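Local structure of putative histidine protein kinase (Rhodobacter sphaeroides, 3KYJ) at residues A[70-75]-A[130-135]; A[29-34]-A[45-50]. The protein probably passes chemoreceptor signals to the flagellar motors as an autophosphorylating histidine kinase of the CheA type, of which this chain is the Hpt domain. All blocks are in the same frame, centred on the assembly; numbering follows the deposited sequence.

Overall arrangement
The two contacts show how an Hpt domain is built from helices paired both with their sequence neighbours and with distant ones. Interaction 2 comes first along the chain and joins two helices in succession, 10-35 and 40-60, as an antiparallel pair in the buried interior. Interaction 1 follows and is a surface contact, laying the last helix, 122-135, against helix 64-82. Their centres are about 16 Å apart. Helices 40-60 and 64-82 are consecutive and bring the contacts together, since Glu74 CG packs on Phe48 CE1 at 3.5 Å. One contact thus belongs to the core of the bundle and the other to the attachment of an additional helix, while helix 40-60 carries His52, the predicted phosphorylation site.

Interaction 1: residues A[70-75]-A[130-135]; sequences AHLCED and SKIARC
Ser130 OG is gripped twice by Arg134 one turn further along helix 122-135, and from that same turn Ile132 reaches across to Leu72 and Asp75. The guanidinium group comes side-on, with the hydroxyl oxygen at its edge and only 6° out of its plane; NE makes the straighter bond to Ser130 OG at 3.1 Å, and NH2 a longer one to the same atom at 3.3 Å. A salt bridge from Arg134 to Glu90 would further restrain its rotation.

Between 70-75 and 130-135 the contact is slight, a methyl group against backbone and side-chain root. Ile132 points its longer branch at helix 64-82, with CG1 anti to the carbonyl carbon (chi1 -72°), and CD1 lies 3.8 Å from Leu72 O and 4.1 Å from Asp75 CB. Leu72 CD2 approaches Ile132 CD1 loosely, at 4.5 Å, and packs further on Met125 and Leu128. The carboxylate of Asp75 turns instead to its own helix, where OD1 sits 3.5 Å above one face of the His71 ring, toward its rim. Glu74, on helix 64-82, is hydrogen-bonded to His52 of helix 40-60, the predicted phosphohistidine. Such an added helix, packed outside a four-helix bundle, is characteristic of the Hpt domain of CheA kinases.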
ATOM      1  N   ALA A  70      -8.864  -1.787   9.895  1.00 14.95           N
ATOM      2  CA  ALA A  70      -8.891  -1.688   8.441  1.00 14.01           C
ATOM      3  C   ALA A  70      -8.747  -3.074   7.812  1.00 14.31           C
ATOM      4  O   ALA A  70      -9.398  -3.387   6.799  1.00 15.54           O
ATOM      5  CB  ALA A  70      -7.789  -0.741   7.951  1.00 14.96           C
ATOM      6  N   HIS A  71      -7.923  -3.933   8.414  1.00 14.80           N
ATOM      7  CA  HIS A  71      -7.694  -5.253   7.865  1.00 16.37           C
ATOM      8  C   HIS A  71      -8.979  -6.071   7.864  1.00 16.66           C
ATOM      9  O   HIS A  71      -9.280  -6.766   6.899  1.00 17.42           O
ATOM     10  CB  HIS A  71      -6.555  -5.990   8.595  1.00 20.50           C
ATOM     11  CG  HIS A  71      -6.182  -7.276   7.938  1.00 28.89           C
ATOM     12  ND1 HIS A  71      -6.316  -8.498   8.555  1.00 35.05           N
ATOM     13  CD2 HIS A  71      -5.784  -7.538   6.669  1.00 34.35           C
ATOM     14  CE1 HIS A  71      -5.954  -9.455   7.716  1.00 35.81           C
ATOM     15  NE2 HIS A  71      -5.614  -8.897   6.569  1.00 36.24           N
ATOM     16  N   LEU A  72      -9.726  -6.033   8.958  1.00 16.93           N
ATOM     17  CA  LEU A  72     -10.949  -6.821   8.983  0.50 18.65           C
ATOM     18  C   LEU A  72     -11.972  -6.275   7.991  1.00 17.54           C
ATOM     19  O   LEU A  72     -12.700  -7.055   7.367  1.00 20.10           O
ATOM     20  CB  LEU A  72     -11.553  -6.897  10.377  0.50 22.49           C
ATOM     21  CG  LEU A  72     -10.964  -7.954  11.304  0.50 24.28           C
ATOM     22  CD1 LEU A  72     -11.997  -8.295  12.375  0.50 27.94           C
ATOM     23  CD2 LEU A  72     -10.523  -9.228  10.608  0.50 25.59           C
ATOM     24  N   CYS A  73     -12.029  -4.951   7.820  1.00 16.39           N
ATOM     25  CA  CYS A  73     -12.872  -4.377   6.765  1.00 16.54           C
ATOM     26  C   CYS A  73     -12.474  -4.950   5.409  1.00 16.75           C
ATOM     27  O   CYS A  73     -13.330  -5.343   4.614  1.00 17.89           O
ATOM     28  CB  CYS A  73     -12.770  -2.856   6.738  1.00 16.33           C
ATOM     29  SG  CYS A  73     -13.486  -2.012   8.135  1.00 17.17           S
ATOM     30  N   GLU A  74     -11.170  -5.013   5.148  1.00 16.17           N
ATOM     31  CA  GLU A  74     -10.659  -5.483   3.865  1.00 17.29           C
ATOM     32  C   GLU A  74     -11.028  -6.933   3.646  1.00 19.92           C
ATOM     33  O   GLU A  74     -11.399  -7.320   2.527  1.00 21.16           O
ATOM     34  CB  GLU A  74      -9.134  -5.298   3.795  1.00 19.25           C
ATOM     35  CG  GLU A  74      -8.534  -5.544   2.425  1.00 22.68           C
ATOM     36  CD  GLU A  74      -7.025  -5.523   2.465  1.00 23.79           C
ATOM     37  OE1 GLU A  74      -6.453  -4.432   2.346  1.00 24.36           O
ATOM     38  OE2 GLU A  74      -6.416  -6.592   2.634  1.00 28.71           O
ATOM     39  N   ASP A  75     -10.961  -7.740   4.708  1.00 20.66           N
ATOM     40  CA  ASP A  75     -11.361  -9.139   4.610  1.00 22.85           C
ATOM     41  C   ASP A  75     -12.824  -9.257   4.171  1.00 22.95           C
ATOM     42  O   ASP A  75     -13.159 -10.085   3.306  1.00 24.71           O
ATOM     43  CB  ASP A  75     -11.219  -9.850   5.954  1.00 24.52           C
ATOM     44  CG  ASP A  75      -9.776 -10.194   6.308  1.00 27.15           C
ATOM     45  OD1 ASP A  75      -8.847 -10.020   5.486  1.00 27.85           O
ATOM     46  OD2 ASP A  75      -9.591 -10.646   7.447  1.00 29.88           O
ATOM     47  N   SER A 130     -18.568 -11.077  13.203  1.00 30.98           N
ATOM     48  CA  SER A 130     -19.872 -11.735  13.111  1.00 32.04           C
ATOM     49  C   SER A 130     -20.355 -11.803  11.657  1.00 31.78           C
ATOM     50  O   SER A 130     -20.755 -12.862  11.197  1.00 32.57           O
ATOM     51  CB  SER A 130     -20.909 -10.967  13.930  1.00 35.31           C
ATOM     52  OG  SER A 130     -22.217 -11.464  13.645  1.00 37.20           O
ATOM     53  N   LYS A 131     -20.324 -10.674  10.947  1.00 31.73           N
ATOM     54  CA  LYS A 131     -20.759 -10.661   9.555  1.00 31.64           C
ATOM     55  C   LYS A 131     -19.850 -11.561   8.716  1.00 31.90           C
ATOM     56  O   LYS A 131     -20.326 -12.330   7.904  1.00 33.25           O
ATOM     57  CB  LYS A 131     -20.812  -9.250   8.999  1.00 32.36           C
ATOM     58  CG  LYS A 131     -21.403  -9.194   7.586  1.00 33.92           C
ATOM     59  CD  LYS A 131     -22.775  -9.838   7.510  1.00 35.75           C
ATOM     60  CE  LYS A 131     -23.476  -9.390   6.222  1.00 37.32           C
ATOM     61  NZ  LYS A 131     -24.773 -10.099   6.015  1.00 41.11           N
ATOM     62  N   ILE A 132     -18.542 -11.489   8.932  1.00 33.04           N
ATOM     63  CA  ILE A 132     -17.622 -12.357   8.198  1.00 33.66           C
ATOM     64  C   ILE A 132     -17.970 -13.838   8.383  1.00 36.95           C
ATOM     65  O   ILE A 132     -18.036 -14.599   7.415  1.00 38.53           O
ATOM     66  CB  ILE A 132     -16.158 -12.060   8.580  1.00 33.88           C
ATOM     67  CG1 ILE A 132     -15.738 -10.714   7.986  1.00 33.09           C
ATOM     68  CG2 ILE A 132     -15.235 -13.148   8.079  1.00 37.49           C
ATOM     69  CD1 ILE A 132     -14.401 -10.187   8.543  1.00 33.66           C
ATOM     70  N   ALA A 133     -18.222 -14.229   9.627  1.00 40.07           N
ATOM     71  CA  ALA A 133     -18.564 -15.606   9.937  1.00 43.62           C
ATOM     72  C   ALA A 133     -19.905 -16.021   9.313  1.00 43.17           C
ATOM     73  O   ALA A 133     -20.031 -17.123   8.787  1.00 43.75           O
ATOM     74  CB  ALA A 133     -18.591 -15.806  11.445  1.00 48.30           C
ATOM     75  N   ARG A 134     -20.897 -15.137   9.384  1.00 44.50           N
ATOM     76  CA  ARG A 134     -22.246 -15.480   8.935  1.00 48.33           C
ATOM     77  C   ARG A 134     -22.358 -15.552   7.433  1.00 50.11           C
ATOM     78  O   ARG A 134     -23.136 -16.326   6.907  1.00 49.52           O
ATOM     79  CB  ARG A 134     -23.269 -14.469   9.440  1.00 50.81           C
ATOM     80  CG  ARG A 134     -23.738 -14.741  10.846  1.00 52.47           C
ATOM     81  CD  ARG A 134     -24.755 -13.717  11.277  1.00 51.20           C
ATOM     82  NE  ARG A 134     -24.140 -12.416  11.470  1.00 48.01           N
ATOM     83  CZ  ARG A 134     -24.436 -11.320  10.792  1.00 44.42           C
ATOM     84  NH1 ARG A 134     -25.359 -11.343   9.836  1.00 46.79           N
ATOM     85  NH2 ARG A 134     -23.800 -10.194  11.072  1.00 44.40           N
ATOM     86  N   CYS A 135     -21.618 -14.721   6.720  1.00 54.02           N
ATOM     87  CA  CYS A 135     -21.800 -14.714   5.285  1.00 58.13           C
ATOM     88  C   CYS A 135     -20.740 -15.597   4.630  1.00 60.44           C
ATOM     89  O   CYS A 135     -20.755 -15.805   3.418  1.00 61.04           O
ATOM     90  CB  CYS A 135     -21.815 -13.287   4.747  1.00 59.28           C
ATOM     91  SG  CYS A 135     -20.240 -12.608   4.493  1.00 57.18           S
TER

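Interaction 2: residues A[29-34]-A[45-50]; sequences ASLLAL and GPLFRA
Leu47 meets Ser30 with its root and Leu31 with its tip, and tracing it outward covers most of the contact. Its CB lies 4.1 Å from Ser30 CB, where the backbones come nearest and a small side chain allows the CA atoms of the two residues to stand 5.9 Å apart. With CG placed anti to the backbone N (chi1 172°), the chain then runs on toward helix 10-35. There it forks: CD1 comes to 4.0 Å from Leu31 CG, and CD2 to 3.9 Å from Leu31 CD2. The two leucines cross at about a right angle, branch against branch. Both also touch Leu95 of helix 89-112, which carries this apolar patch on into the bundle core.

Beside them Pro46 CB packs against Ser30 OG at 3.7 Å. That hydroxyl is hydrogen-bonded to Ala26 O, one turn back on its own helix. The short segments run broadly antiparallel, with 149° between their directions and their axes 9.4 Å apart, as expected of a helical hairpin. No hydrogen bond joins 29-34 to 45-50, and the buried hydroxyl is satisfied within its own helix, so the pairing here probably rests on shape and the exclusion of water.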
ATOM      1  N   ALA A  29     -17.614   7.620   0.087  1.00 19.68           N
ATOM      2  CA  ALA A  29     -18.344   7.900  -1.160  1.00 20.85           C
ATOM      3  C   ALA A  29     -18.888   6.621  -1.798  1.00 18.73           C
ATOM      4  O   ALA A  29     -20.036   6.592  -2.280  1.00 19.26           O
ATOM      5  CB  ALA A  29     -17.466   8.640  -2.150  1.00 22.66           C
ATOM      6  N   SER A  30     -18.068   5.567  -1.830  1.00 17.43           N
ATOM      7  CA  SER A  30     -18.516   4.309  -2.427  1.00 18.27           C
ATOM      8  C   SER A  30     -19.687   3.709  -1.630  1.00 17.10           C
ATOM      9  O   SER A  30     -20.650   3.191  -2.215  1.00 17.79           O
ATOM     10  CB  SER A  30     -17.383   3.299  -2.497  1.00 21.37           C
ATOM     11  OG  SER A  30     -16.307   3.800  -3.277  1.00 31.20           O
ATOM     12  N   LEU A  31     -19.594   3.750  -0.304  1.00 17.37           N
ATOM     13  CA  LEU A  31     -20.632   3.175   0.553  1.00 17.69           C
ATOM     14  C   LEU A  31     -21.943   3.957   0.452  1.00 19.32           C
ATOM     15  O   LEU A  31     -23.026   3.371   0.382  1.00 19.66           O
ATOM     16  CB  LEU A  31     -20.130   3.141   1.988  1.00 18.07           C
ATOM     17  CG  LEU A  31     -18.986   2.143   2.223  1.00 17.73           C
ATOM     18  CD1 LEU A  31     -18.380   2.351   3.610  1.00 19.91           C
ATOM     19  CD2 LEU A  31     -19.492   0.714   2.079  1.00 18.18           C
ATOM     20  N   LEU A  32     -21.843   5.283   0.387  1.00 19.82           N
ATOM     21  CA  LEU A  32     -23.043   6.109   0.251  1.00 21.71           C
ATOM     22  C   LEU A  32     -23.671   5.899  -1.124  1.00 21.00           C
ATOM     23  O   LEU A  32     -24.885   5.890  -1.240  1.00 22.39           O
ATOM     24  CB  LEU A  32     -22.736   7.592   0.492  1.00 23.67           C
ATOM     25  CG  LEU A  32     -22.402   7.953   1.950  1.00 26.55           C
ATOM     26  CD1 LEU A  32     -22.003   9.389   2.053  1.00 28.93           C
ATOM     27  CD2 LEU A  32     -23.558   7.649   2.900  1.00 28.52           C
ATOM     28  N   ALA A  33     -22.855   5.714  -2.155  1.00 19.90           N
ATOM     29  CA  ALA A  33     -23.387   5.399  -3.476  1.00 20.83           C
ATOM     30  C   ALA A  33     -24.139   4.067  -3.467  1.00 20.14           C
ATOM     31  O   ALA A  33     -25.225   3.962  -4.062  1.00 21.55           O
ATOM     32  CB  ALA A  33     -22.260   5.414  -4.522  1.00 21.01           C
ATOM     33  N   LEU A  34     -23.605   3.073  -2.751  1.00 20.14           N
ATOM     34  CA  LEU A  34     -24.265   1.780  -2.650  1.00 21.09           C
ATOM     35  C   LEU A  34     -25.578   1.912  -1.888  1.00 22.69           C
ATOM     36  O   LEU A  34     -26.597   1.339  -2.254  1.00 23.97           O
ATOM     37  CB  LEU A  34     -23.340   0.757  -1.986  1.00 23.17           C
ATOM     38  CG  LEU A  34     -22.134   0.338  -2.827  1.00 22.44           C
ATOM     39  CD1 LEU A  34     -21.160  -0.468  -1.980  1.00 25.22           C
ATOM     40  CD2 LEU A  34     -22.563  -0.443  -4.082  1.00 26.38           C
ATOM     41  N   GLY A  45     -14.487  -2.292  -6.185  1.00 18.82           N
ATOM     42  CA  GLY A  45     -13.082  -2.034  -6.444  1.00 19.10           C
ATOM     43  C   GLY A  45     -12.573  -0.782  -5.758  1.00 17.69           C
ATOM     44  O   GLY A  45     -11.600  -0.842  -5.010  1.00 17.48           O
ATOM     45  N   PRO A  46     -13.230   0.361  -5.985  1.00 18.20           N
ATOM     46  CA  PRO A  46     -12.840   1.598  -5.307  1.00 19.34           C
ATOM     47  C   PRO A  46     -12.871   1.461  -3.791  1.00 16.59           C
ATOM     48  O   PRO A  46     -12.000   1.981  -3.108  1.00 15.87           O
ATOM     49  CB  PRO A  46     -13.874   2.610  -5.807  1.00 21.97           C
ATOM     50  CG  PRO A  46     -14.255   2.107  -7.203  1.00 21.59           C
ATOM     51  CD  PRO A  46     -14.173   0.608  -7.102  1.00 20.18           C
ATOM     52  N   LEU A  47     -13.876   0.771  -3.271  1.00 16.78           N
ATOM     53  CA  LEU A  47     -14.000   0.570  -1.837  1.00 16.15           C
ATOM     54  C   LEU A  47     -12.811  -0.244  -1.298  1.00 14.75           C
ATOM     55  O   LEU A  47     -12.170   0.148  -0.314  1.00 15.02           O
ATOM     56  CB  LEU A  47     -15.338  -0.117  -1.556  1.00 17.87           C
ATOM     57  CG  LEU A  47     -15.545  -0.562  -0.115  1.00 17.79           C
ATOM     58  CD1 LEU A  47     -15.513   0.625   0.861  1.00 19.43           C
ATOM     59  CD2 LEU A  47     -16.883  -1.274  -0.009  1.00 19.33           C
ATOM     60  N   PHE A  48     -12.491  -1.349  -1.958  1.00 14.65           N
ATOM     61  CA  PHE A  48     -11.367  -2.166  -1.570  1.00 15.41           C
ATOM     62  C   PHE A  48     -10.082  -1.356  -1.594  1.00 14.79           C
ATOM     63  O   PHE A  48      -9.297  -1.395  -0.637  1.00 14.84           O
ATOM     64  CB  PHE A  48     -11.217  -3.392  -2.492  1.00 16.27           C
ATOM     65  CG  PHE A  48     -10.122  -4.335  -2.052  1.00 19.31           C
ATOM     66  CD1 PHE A  48     -10.424  -5.445  -1.270  1.00 23.99           C
ATOM     67  CD2 PHE A  48      -8.819  -4.106  -2.404  1.00 23.28           C
ATOM     68  CE1 PHE A  48      -9.443  -6.313  -0.850  1.00 26.52           C
ATOM     69  CE2 PHE A  48      -7.810  -4.968  -1.963  1.00 25.30           C
ATOM     70  CZ  PHE A  48      -8.138  -6.070  -1.193  1.00 25.33           C
ATOM     71  N   ARG A  49      -9.845  -0.631  -2.684  1.00 14.89           N
ATOM     72  CA  ARG A  49      -8.600   0.125  -2.800  1.00 15.09           C
ATOM     73  C   ARG A  49      -8.460   1.181  -1.703  1.00 14.54           C
ATOM     74  O   ARG A  49      -7.365   1.376  -1.166  1.00 14.54           O
ATOM     75  CB  ARG A  49      -8.499   0.747  -4.197  1.00 17.40           C
ATOM     76  CG  ARG A  49      -8.272  -0.316  -5.265  1.00 21.17           C
ATOM     77  CD  ARG A  49      -7.952   0.284  -6.640  1.00 25.09           C
ATOM     78  NE  ARG A  49      -9.084   0.991  -7.227  1.00 27.19           N
ATOM     79  CZ  ARG A  49     -10.039   0.440  -7.974  1.00 28.84           C
ATOM     80  NH1 ARG A  49     -10.062  -0.864  -8.208  1.00 31.45           N
ATOM     81  NH2 ARG A  49     -10.997   1.206  -8.457  1.00 31.10           N
ATOM     82  N   ALA A  50      -9.563   1.841  -1.361  1.00 14.48           N
ATOM     83  CA  ALA A  50      -9.526   2.872  -0.325  1.00 14.63           C
ATOM     84  C   ALA A  50      -9.152   2.277   1.035  1.00 14.01           C
ATOM     85  O   ALA A  50      -8.299   2.814   1.743  1.00 13.68           O
ATOM     86  CB  ALA A  50     -10.855   3.566  -0.250  1.00 16.77           C
TER